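Esterase (Rhizomucor miehei CAU432, PDB 4WY8) probably hydrolyses carboxylic ester bonds as a carboxylesterase of the alpha/beta-hydrolase fold. Local coordinates at residues 198-202 / 203-207; 213-216 / 217-221; 236-239 / 240-243. All blocks are in the same frame, centred on the assembly; numbering follows the deposited sequence.

Interaction 1: 198-202 / 203-207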
# COMPACT_ATOMS: atom_id res chain seq x y z
N ASN A 198 9.87 22.45 8.84
CA ASN A 198 11.28 22.24 9.12
C ASN A 198 11.98 21.75 7.86
O ASN A 198 11.74 20.62 7.39
CB ASN A 198 11.47 21.27 10.27
CG ASN A 198 12.94 21.05 10.60
OD1 ASN A 198 13.82 21.64 9.96
ND2 ASN A 198 13.21 20.20 11.58
N PHE A 199 12.84 22.61 7.30
CA PHE A 199 13.49 22.30 6.04
C PHE A 199 14.83 21.62 6.24
O PHE A 199 15.67 21.60 5.32
CB PHE A 199 13.69 23.57 5.20
CG PHE A 199 12.44 24.36 5.02
CD1 PHE A 199 11.34 23.79 4.39
CD2 PHE A 199 12.38 25.69 5.40
CE1 PHE A 199 10.17 24.51 4.20
CE2 PHE A 199 11.22 26.43 5.21
CZ PHE A 199 10.11 25.85 4.60
N GLU A 200 15.05 21.10 7.44
CA GLU A 200 16.27 20.34 7.70
C GLU A 200 16.01 18.97 8.34
O GLU A 200 16.84 18.49 9.11
CB GLU A 200 17.20 21.16 8.57
CG GLU A 200 17.62 22.48 7.93
CD GLU A 200 18.80 22.29 6.97
OE1 GLU A 200 19.31 21.15 6.87
OE2 GLU A 200 19.21 23.29 6.32
N THR A 201 14.86 18.36 8.04
CA THR A 201 14.63 16.97 8.43
C THR A 201 15.61 16.13 7.63
O THR A 201 16.21 16.62 6.66
CB THR A 201 13.16 16.50 8.15
OG1 THR A 201 12.91 16.47 6.73
CG2 THR A 201 12.13 17.43 8.85
N ASP A 202 15.78 14.87 8.01
CA ASP A 202 16.72 14.00 7.29
C ASP A 202 16.37 13.79 5.82
O ASP A 202 17.27 13.72 4.98
CB ASP A 202 16.82 12.64 7.98
CG ASP A 202 17.68 12.68 9.22
OD1 ASP A 202 18.10 13.80 9.62
OD2 ASP A 202 17.93 11.59 9.80
N SER A 203 15.07 13.70 5.50
CA SER A 203 14.66 13.50 4.12
C SER A 203 14.91 14.78 3.34
O SER A 203 15.27 14.73 2.16
CB SER A 203 13.19 13.07 4.02
OG SER A 203 12.29 14.01 4.57
N TYR A 204 14.71 15.92 3.99
CA TYR A 204 15.03 17.22 3.37
C TYR A 204 16.52 17.32 3.01
O TYR A 204 16.87 17.84 1.94
CB TYR A 204 14.64 18.39 4.28
CG TYR A 204 13.36 19.11 3.89
CD1 TYR A 204 13.34 20.01 2.83
CD2 TYR A 204 12.16 18.89 4.60
CE1 TYR A 204 12.16 20.67 2.47
CE2 TYR A 204 11.00 19.54 4.26
CZ TYR A 204 11.00 20.43 3.19
OH TYR A 204 9.84 21.09 2.86
N LYS A 205 17.38 16.88 3.92
CA LYS A 205 18.83 16.83 3.67
C LYS A 205 19.19 15.87 2.55
O LYS A 205 19.98 16.20 1.65
CB LYS A 205 19.59 16.41 4.93
CG LYS A 205 19.48 17.42 6.05
CD LYS A 205 20.16 16.94 7.32
CE LYS A 205 20.68 18.13 8.09
NZ LYS A 205 20.69 17.85 9.54
N GLN A 206 18.64 14.66 2.61
CA GLN A 206 19.03 13.63 1.66
C GLN A 206 18.53 13.92 0.25
O GLN A 206 19.21 13.61 -0.74
CB GLN A 206 18.53 12.26 2.12
CG GLN A 206 19.07 11.16 1.25
CD GLN A 206 18.71 9.79 1.75
OE1 GLN A 206 18.10 9.64 2.80
NE2 GLN A 206 19.11 8.77 0.99
N PHE A 207 17.35 14.54 0.14
CA PHE A 207 16.76 14.71 -1.18
C PHE A 207 16.63 16.18 -1.56
O PHE A 207 15.83 16.54 -2.42
CB PHE A 207 15.40 14.02 -1.23
CG PHE A 207 15.46 12.58 -0.79
CD1 PHE A 207 16.09 11.63 -1.58
CD2 PHE A 207 14.90 12.18 0.42
CE1 PHE A 207 16.17 10.30 -1.18
CE2 PHE A 207 14.95 10.85 0.83
CZ PHE A 207 15.60 9.90 0.03
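Phe199 meets Tyr204 twice, once through its backbone carbon and once through its ring. Its CA sits over the middle of the Tyr204 ring, 3.8 Å from the centroid and almost on the ring normal, a CH-pi contact. The two side chains run next to each other in the same direction, and the edge of Phe199 turns to the face of Tyr204 in an offset edge-to-face pair with planes at 74°. The closest carbons of this pair are Phe199 CD1 and Tyr204 CZ, 3.6 Å apart. Thr201 reaches the same tyrosine from another direction, its OG1 lying in the ring plane at the edge, 3.3 Å from Tyr204 CD2. Held between its own backbone N and carbonyl carbon (chi1 66°), this OG1 also accepts a weak hydrogen bond from Tyr204 N. Thr201 is thereby the N-cap of helix 202-206, a short helix that follows strand 188-191 of the alpha/beta-hydrolase sheet. The first helical turn is closed by Lys205 N, which donates to Thr201 O at 3.0 Å, and by Gln206 N, which donates to Asp202 O at 2.9 Å. Lys205 crosses Glu200 at about a right angle, its CE 3.5 Å from Glu200 OE1, while the amino group itself stays beyond salt-bridge range. Before the cap, Asn198 OD1 accepts from Glu200 N at 2.9 Å, an Asx turn whose donor stands well above the carbonyl plane. Farther out, Ser203 OG is hydrogen-bonded to Val262 O and Glu265 N.

Interaction 2: 213-216 / 217-221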
# COMPACT_ATOMS: atom_id res chain seq x y z
N LEU A 213 10.94 17.70 -6.67
CA LEU A 213 10.58 18.63 -5.60
C LEU A 213 11.84 18.90 -4.79
O LEU A 213 12.41 17.98 -4.24
CB LEU A 213 9.47 18.08 -4.68
CG LEU A 213 9.14 19.00 -3.48
CD1 LEU A 213 8.58 20.34 -3.96
CD2 LEU A 213 8.13 18.36 -2.52
N THR A 214 12.26 20.16 -4.71
CA THR A 214 13.50 20.50 -4.03
C THR A 214 13.22 21.33 -2.77
O THR A 214 12.12 21.87 -2.61
CB THR A 214 14.42 21.31 -4.96
OG1 THR A 214 13.74 22.51 -5.33
CG2 THR A 214 14.71 20.52 -6.24
N ARG A 215 14.21 21.46 -1.90
CA ARG A 215 14.09 22.30 -0.73
C ARG A 215 13.86 23.73 -1.17
O ARG A 215 12.99 24.43 -0.65
CB ARG A 215 15.35 22.21 0.11
CG ARG A 215 15.46 23.24 1.24
CD ARG A 215 16.90 23.29 1.75
NE ARG A 215 17.15 22.28 2.76
CZ ARG A 215 18.27 21.57 2.87
NH1 ARG A 215 19.28 21.76 2.03
NH2 ARG A 215 18.39 20.66 3.83
N LYS A 216 14.60 24.15 -2.19
CA LYS A 216 14.49 25.50 -2.70
C LYS A 216 13.05 25.84 -3.08
O LYS A 216 12.52 26.91 -2.73
CB LYS A 216 15.42 25.65 -3.91
CG LYS A 216 15.72 27.08 -4.23
CD LYS A 216 16.77 27.20 -5.32
CE LYS A 216 17.32 28.63 -5.31
NZ LYS A 216 16.21 29.63 -5.15
N LEU A 217 12.43 24.93 -3.81
CA LEU A 217 11.05 25.05 -4.22
C LEU A 217 10.10 25.07 -2.99
O LEU A 217 9.16 25.86 -2.95
CB LEU A 217 10.72 23.91 -5.17
CG LEU A 217 9.68 24.16 -6.25
CD1 LEU A 217 9.98 25.45 -6.98
CD2 LEU A 217 9.72 23.00 -7.22
N MET A 218 10.35 24.23 -1.99
CA MET A 218 9.49 24.24 -0.81
C MET A 218 9.55 25.61 -0.12
O MET A 218 8.52 26.17 0.27
CB MET A 218 9.88 23.12 0.16
CG MET A 218 9.32 21.73 -0.21
SD MET A 218 7.52 21.74 -0.50
CE MET A 218 6.93 22.36 1.09
N VAL A 219 10.76 26.19 -0.03
CA VAL A 219 10.94 27.50 0.56
C VAL A 219 10.20 28.57 -0.21
O VAL A 219 9.50 29.40 0.37
CB VAL A 219 12.45 27.86 0.64
CG1 VAL A 219 12.66 29.34 1.01
CG2 VAL A 219 13.14 26.94 1.64
N TRP A 220 10.32 28.52 -1.53
CA TRP A 220 9.59 29.43 -2.38
C TRP A 220 8.05 29.35 -2.18
O TRP A 220 7.33 30.38 -2.05
CB TRP A 220 10.00 29.13 -3.81
CG TRP A 220 9.50 30.05 -4.86
CD1 TRP A 220 9.95 31.32 -5.13
CD2 TRP A 220 8.51 29.76 -5.85
NE1 TRP A 220 9.27 31.84 -6.21
CE2 TRP A 220 8.38 30.90 -6.67
CE3 TRP A 220 7.70 28.64 -6.12
CZ2 TRP A 220 7.48 30.96 -7.73
CZ3 TRP A 220 6.81 28.70 -7.17
CH2 TRP A 220 6.70 29.85 -7.97
N PHE A 221 7.55 28.12 -2.16
CA PHE A 221 6.13 27.87 -1.91
C PHE A 221 5.67 28.46 -0.57
O PHE A 221 4.71 29.24 -0.51
CB PHE A 221 5.87 26.38 -1.90
CG PHE A 221 5.90 25.73 -3.25
CD1 PHE A 221 5.46 26.40 -4.37
CD2 PHE A 221 6.32 24.40 -3.37
CE1 PHE A 221 5.46 25.78 -5.61
CE2 PHE A 221 6.32 23.77 -4.59
CZ PHE A 221 5.89 24.44 -5.71
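Leu213 lays its two methyls against the thioether of Met218, with CD1 3.9 Å and CD2 4.0 Å from Met218 SD. Its CG is anti to the backbone N (chi1 176°), and CD1 extends forward under the first turn of the helix. There Leu213 CD1 meets Leu217 CB at 4.3 Å. Leu213 CD1 also lies 4.2 Å from Phe221 CE2, at the edge of that ring and near its plane. One methyl thus touches residues four, five and eight places on. The bend of Met218 at chi2 (-52°) sets SD beside the leucine methyls. These contacts gather at the N-terminus of helix 215-225, where Thr214 is the N-cap. Its OG1 accepts from Leu217 N at 3.1 Å in a fairly straight bond, N-H...O 162°, and also rests 3.3 Å from Leu217 CB. Thr214 O takes Met218 N, and Arg215 O takes Val219 N at 2.9 Å, the start of regular i to i+4 bonding in this helix of the alpha/beta-hydrolase fold. Val219 CG2 closes on that same Arg215 O at 3.4 Å. Around the turn, Leu213 also touches Val262 and His291, the latter a member of the probable Ser-His-Asp triad. Lys216 NZ is hydrogen-bonded to Thr23 OG1.

Interaction 3: 236-239 / 240-243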
# COMPACT_ATOMS: atom_id res chain seq x y z
N PHE A 236 -3.13 24.85 11.48
CA PHE A 236 -3.86 24.89 10.23
C PHE A 236 -2.95 25.20 9.03
O PHE A 236 -3.37 25.11 7.86
CB PHE A 236 -5.01 25.90 10.34
CG PHE A 236 -6.01 25.52 11.39
CD1 PHE A 236 -6.87 24.45 11.17
CD2 PHE A 236 -6.07 26.20 12.61
CE1 PHE A 236 -7.79 24.05 12.14
CE2 PHE A 236 -7.00 25.81 13.58
CZ PHE A 236 -7.86 24.74 13.34
N ALA A 237 -1.70 25.51 9.33
CA ALA A 237 -0.65 25.64 8.33
C ALA A 237 0.22 24.37 8.35
O ALA A 237 0.41 23.69 7.34
CB ALA A 237 0.21 26.87 8.63
N CYS A 238 0.69 24.04 9.55
CA CYS A 238 1.59 22.91 9.77
C CYS A 238 0.95 21.99 10.80
O CYS A 238 1.17 22.14 12.00
CB CYS A 238 2.96 23.38 10.25
SG CYS A 238 3.76 24.59 9.14
N PRO A 239 0.13 21.04 10.33
CA PRO A 239 -0.60 20.17 11.25
C PRO A 239 0.30 19.25 12.07
O PRO A 239 -0.18 18.69 13.05
CB PRO A 239 -1.51 19.35 10.32
CG PRO A 239 -0.86 19.45 8.94
CD PRO A 239 -0.24 20.82 8.92
N LEU A 240 1.57 19.11 11.71
CA LEU A 240 2.49 18.29 12.52
C LEU A 240 2.79 18.92 13.88
O LEU A 240 3.18 18.23 14.83
CB LEU A 240 3.80 18.07 11.77
CG LEU A 240 4.84 17.15 12.41
CD1 LEU A 240 4.28 15.75 12.73
CD2 LEU A 240 6.07 17.08 11.52
N LYS A 241 2.61 20.24 13.97
CA LYS A 241 2.85 20.95 15.23
C LYS A 241 1.66 20.78 16.19
O LYS A 241 1.72 21.21 17.34
CB LYS A 241 3.07 22.45 14.96
CG LYS A 241 4.19 22.81 13.96
CD LYS A 241 4.37 24.35 13.92
CE LYS A 241 5.29 24.80 12.77
NZ LYS A 241 6.61 24.11 12.80
N ALA A 242 0.58 20.16 15.72
CA ALA A 242 -0.59 19.96 16.57
C ALA A 242 -0.28 19.01 17.72
O ALA A 242 0.57 18.12 17.60
CB ALA A 242 -1.77 19.42 15.76
N SER A 243 -0.97 19.19 18.84
CA SER A 243 -0.85 18.25 19.95
C SER A 243 -1.68 17.01 19.65
O SER A 243 -2.58 17.04 18.80
CB SER A 243 -1.33 18.88 21.24
OG SER A 243 -2.74 19.04 21.15
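Cys238 O accepts the backbone N of Lys241 at 3.1 Å, with an N-H...O angle of 159°. One residue on, Pro239 O accepts from Ala242 N, also at 3.1 Å. Both donors stand above the plane of the carbonyl they bind, the second farther than the first. Ala242 CB comes up against Pro239 O at 3.2 Å. The lysine chain adds a side-chain layer to this backbone turn: its methylenes run alongside Cys238, with Lys241 CE 3.7 Å from Cys238 CB and 3.9 Å from Cys238 SG. CG of Lys241 sits beside its backbone N (chi1 -55°), which sets the start of the chain over Cys238, 3.7 Å from Cys238 O; the chain then runs extended and bends only at chi4. The ammonium that follows the bend forms salt bridges with Asp196 and Asp197, two carboxylates that would be expected to stabilise its positive charge. Leu240 turns its end away from the preceding residues and packs on Glu266 and Ala269 of helix 264-276, while Pro239 touches Asn168 and Tyr270. Lys273 NZ binds both Leu240 O and Ala242 O, so a second lysine ties the turn to helix 264-276. Two successive i to i+3 bonds define a short 3-10 segment, here with Pro239 as its first residue, in the connection between helices 215-225 and 244-247 of the alpha/beta-hydrolase fold.

How the interactions relate
Interactions 1 and 2 are neighbours in chain and in space, their centres about 11 Å apart, and they touch directly. Tyr204 OH lies 3.2 Å from Met218 CG, and Arg215 NE is 3.0 Å from Phe199 O, a probable hydrogen bond, so two consecutive capped helices are joined by packing and by one arginine. Interaction 3 stands apart, its centre about 18 Å from that of interaction 1 and about 19 Å from that of interaction 2, without touching either. Helix 264-276 bridges the gap between interactions 1 and 3, packing against residues of both 203-207 and 240-243. Of the three, interaction 2 reaches the probable Ser164-Asp261-His291 triad, through Leu213; Ser203 of interaction 1 lies near it.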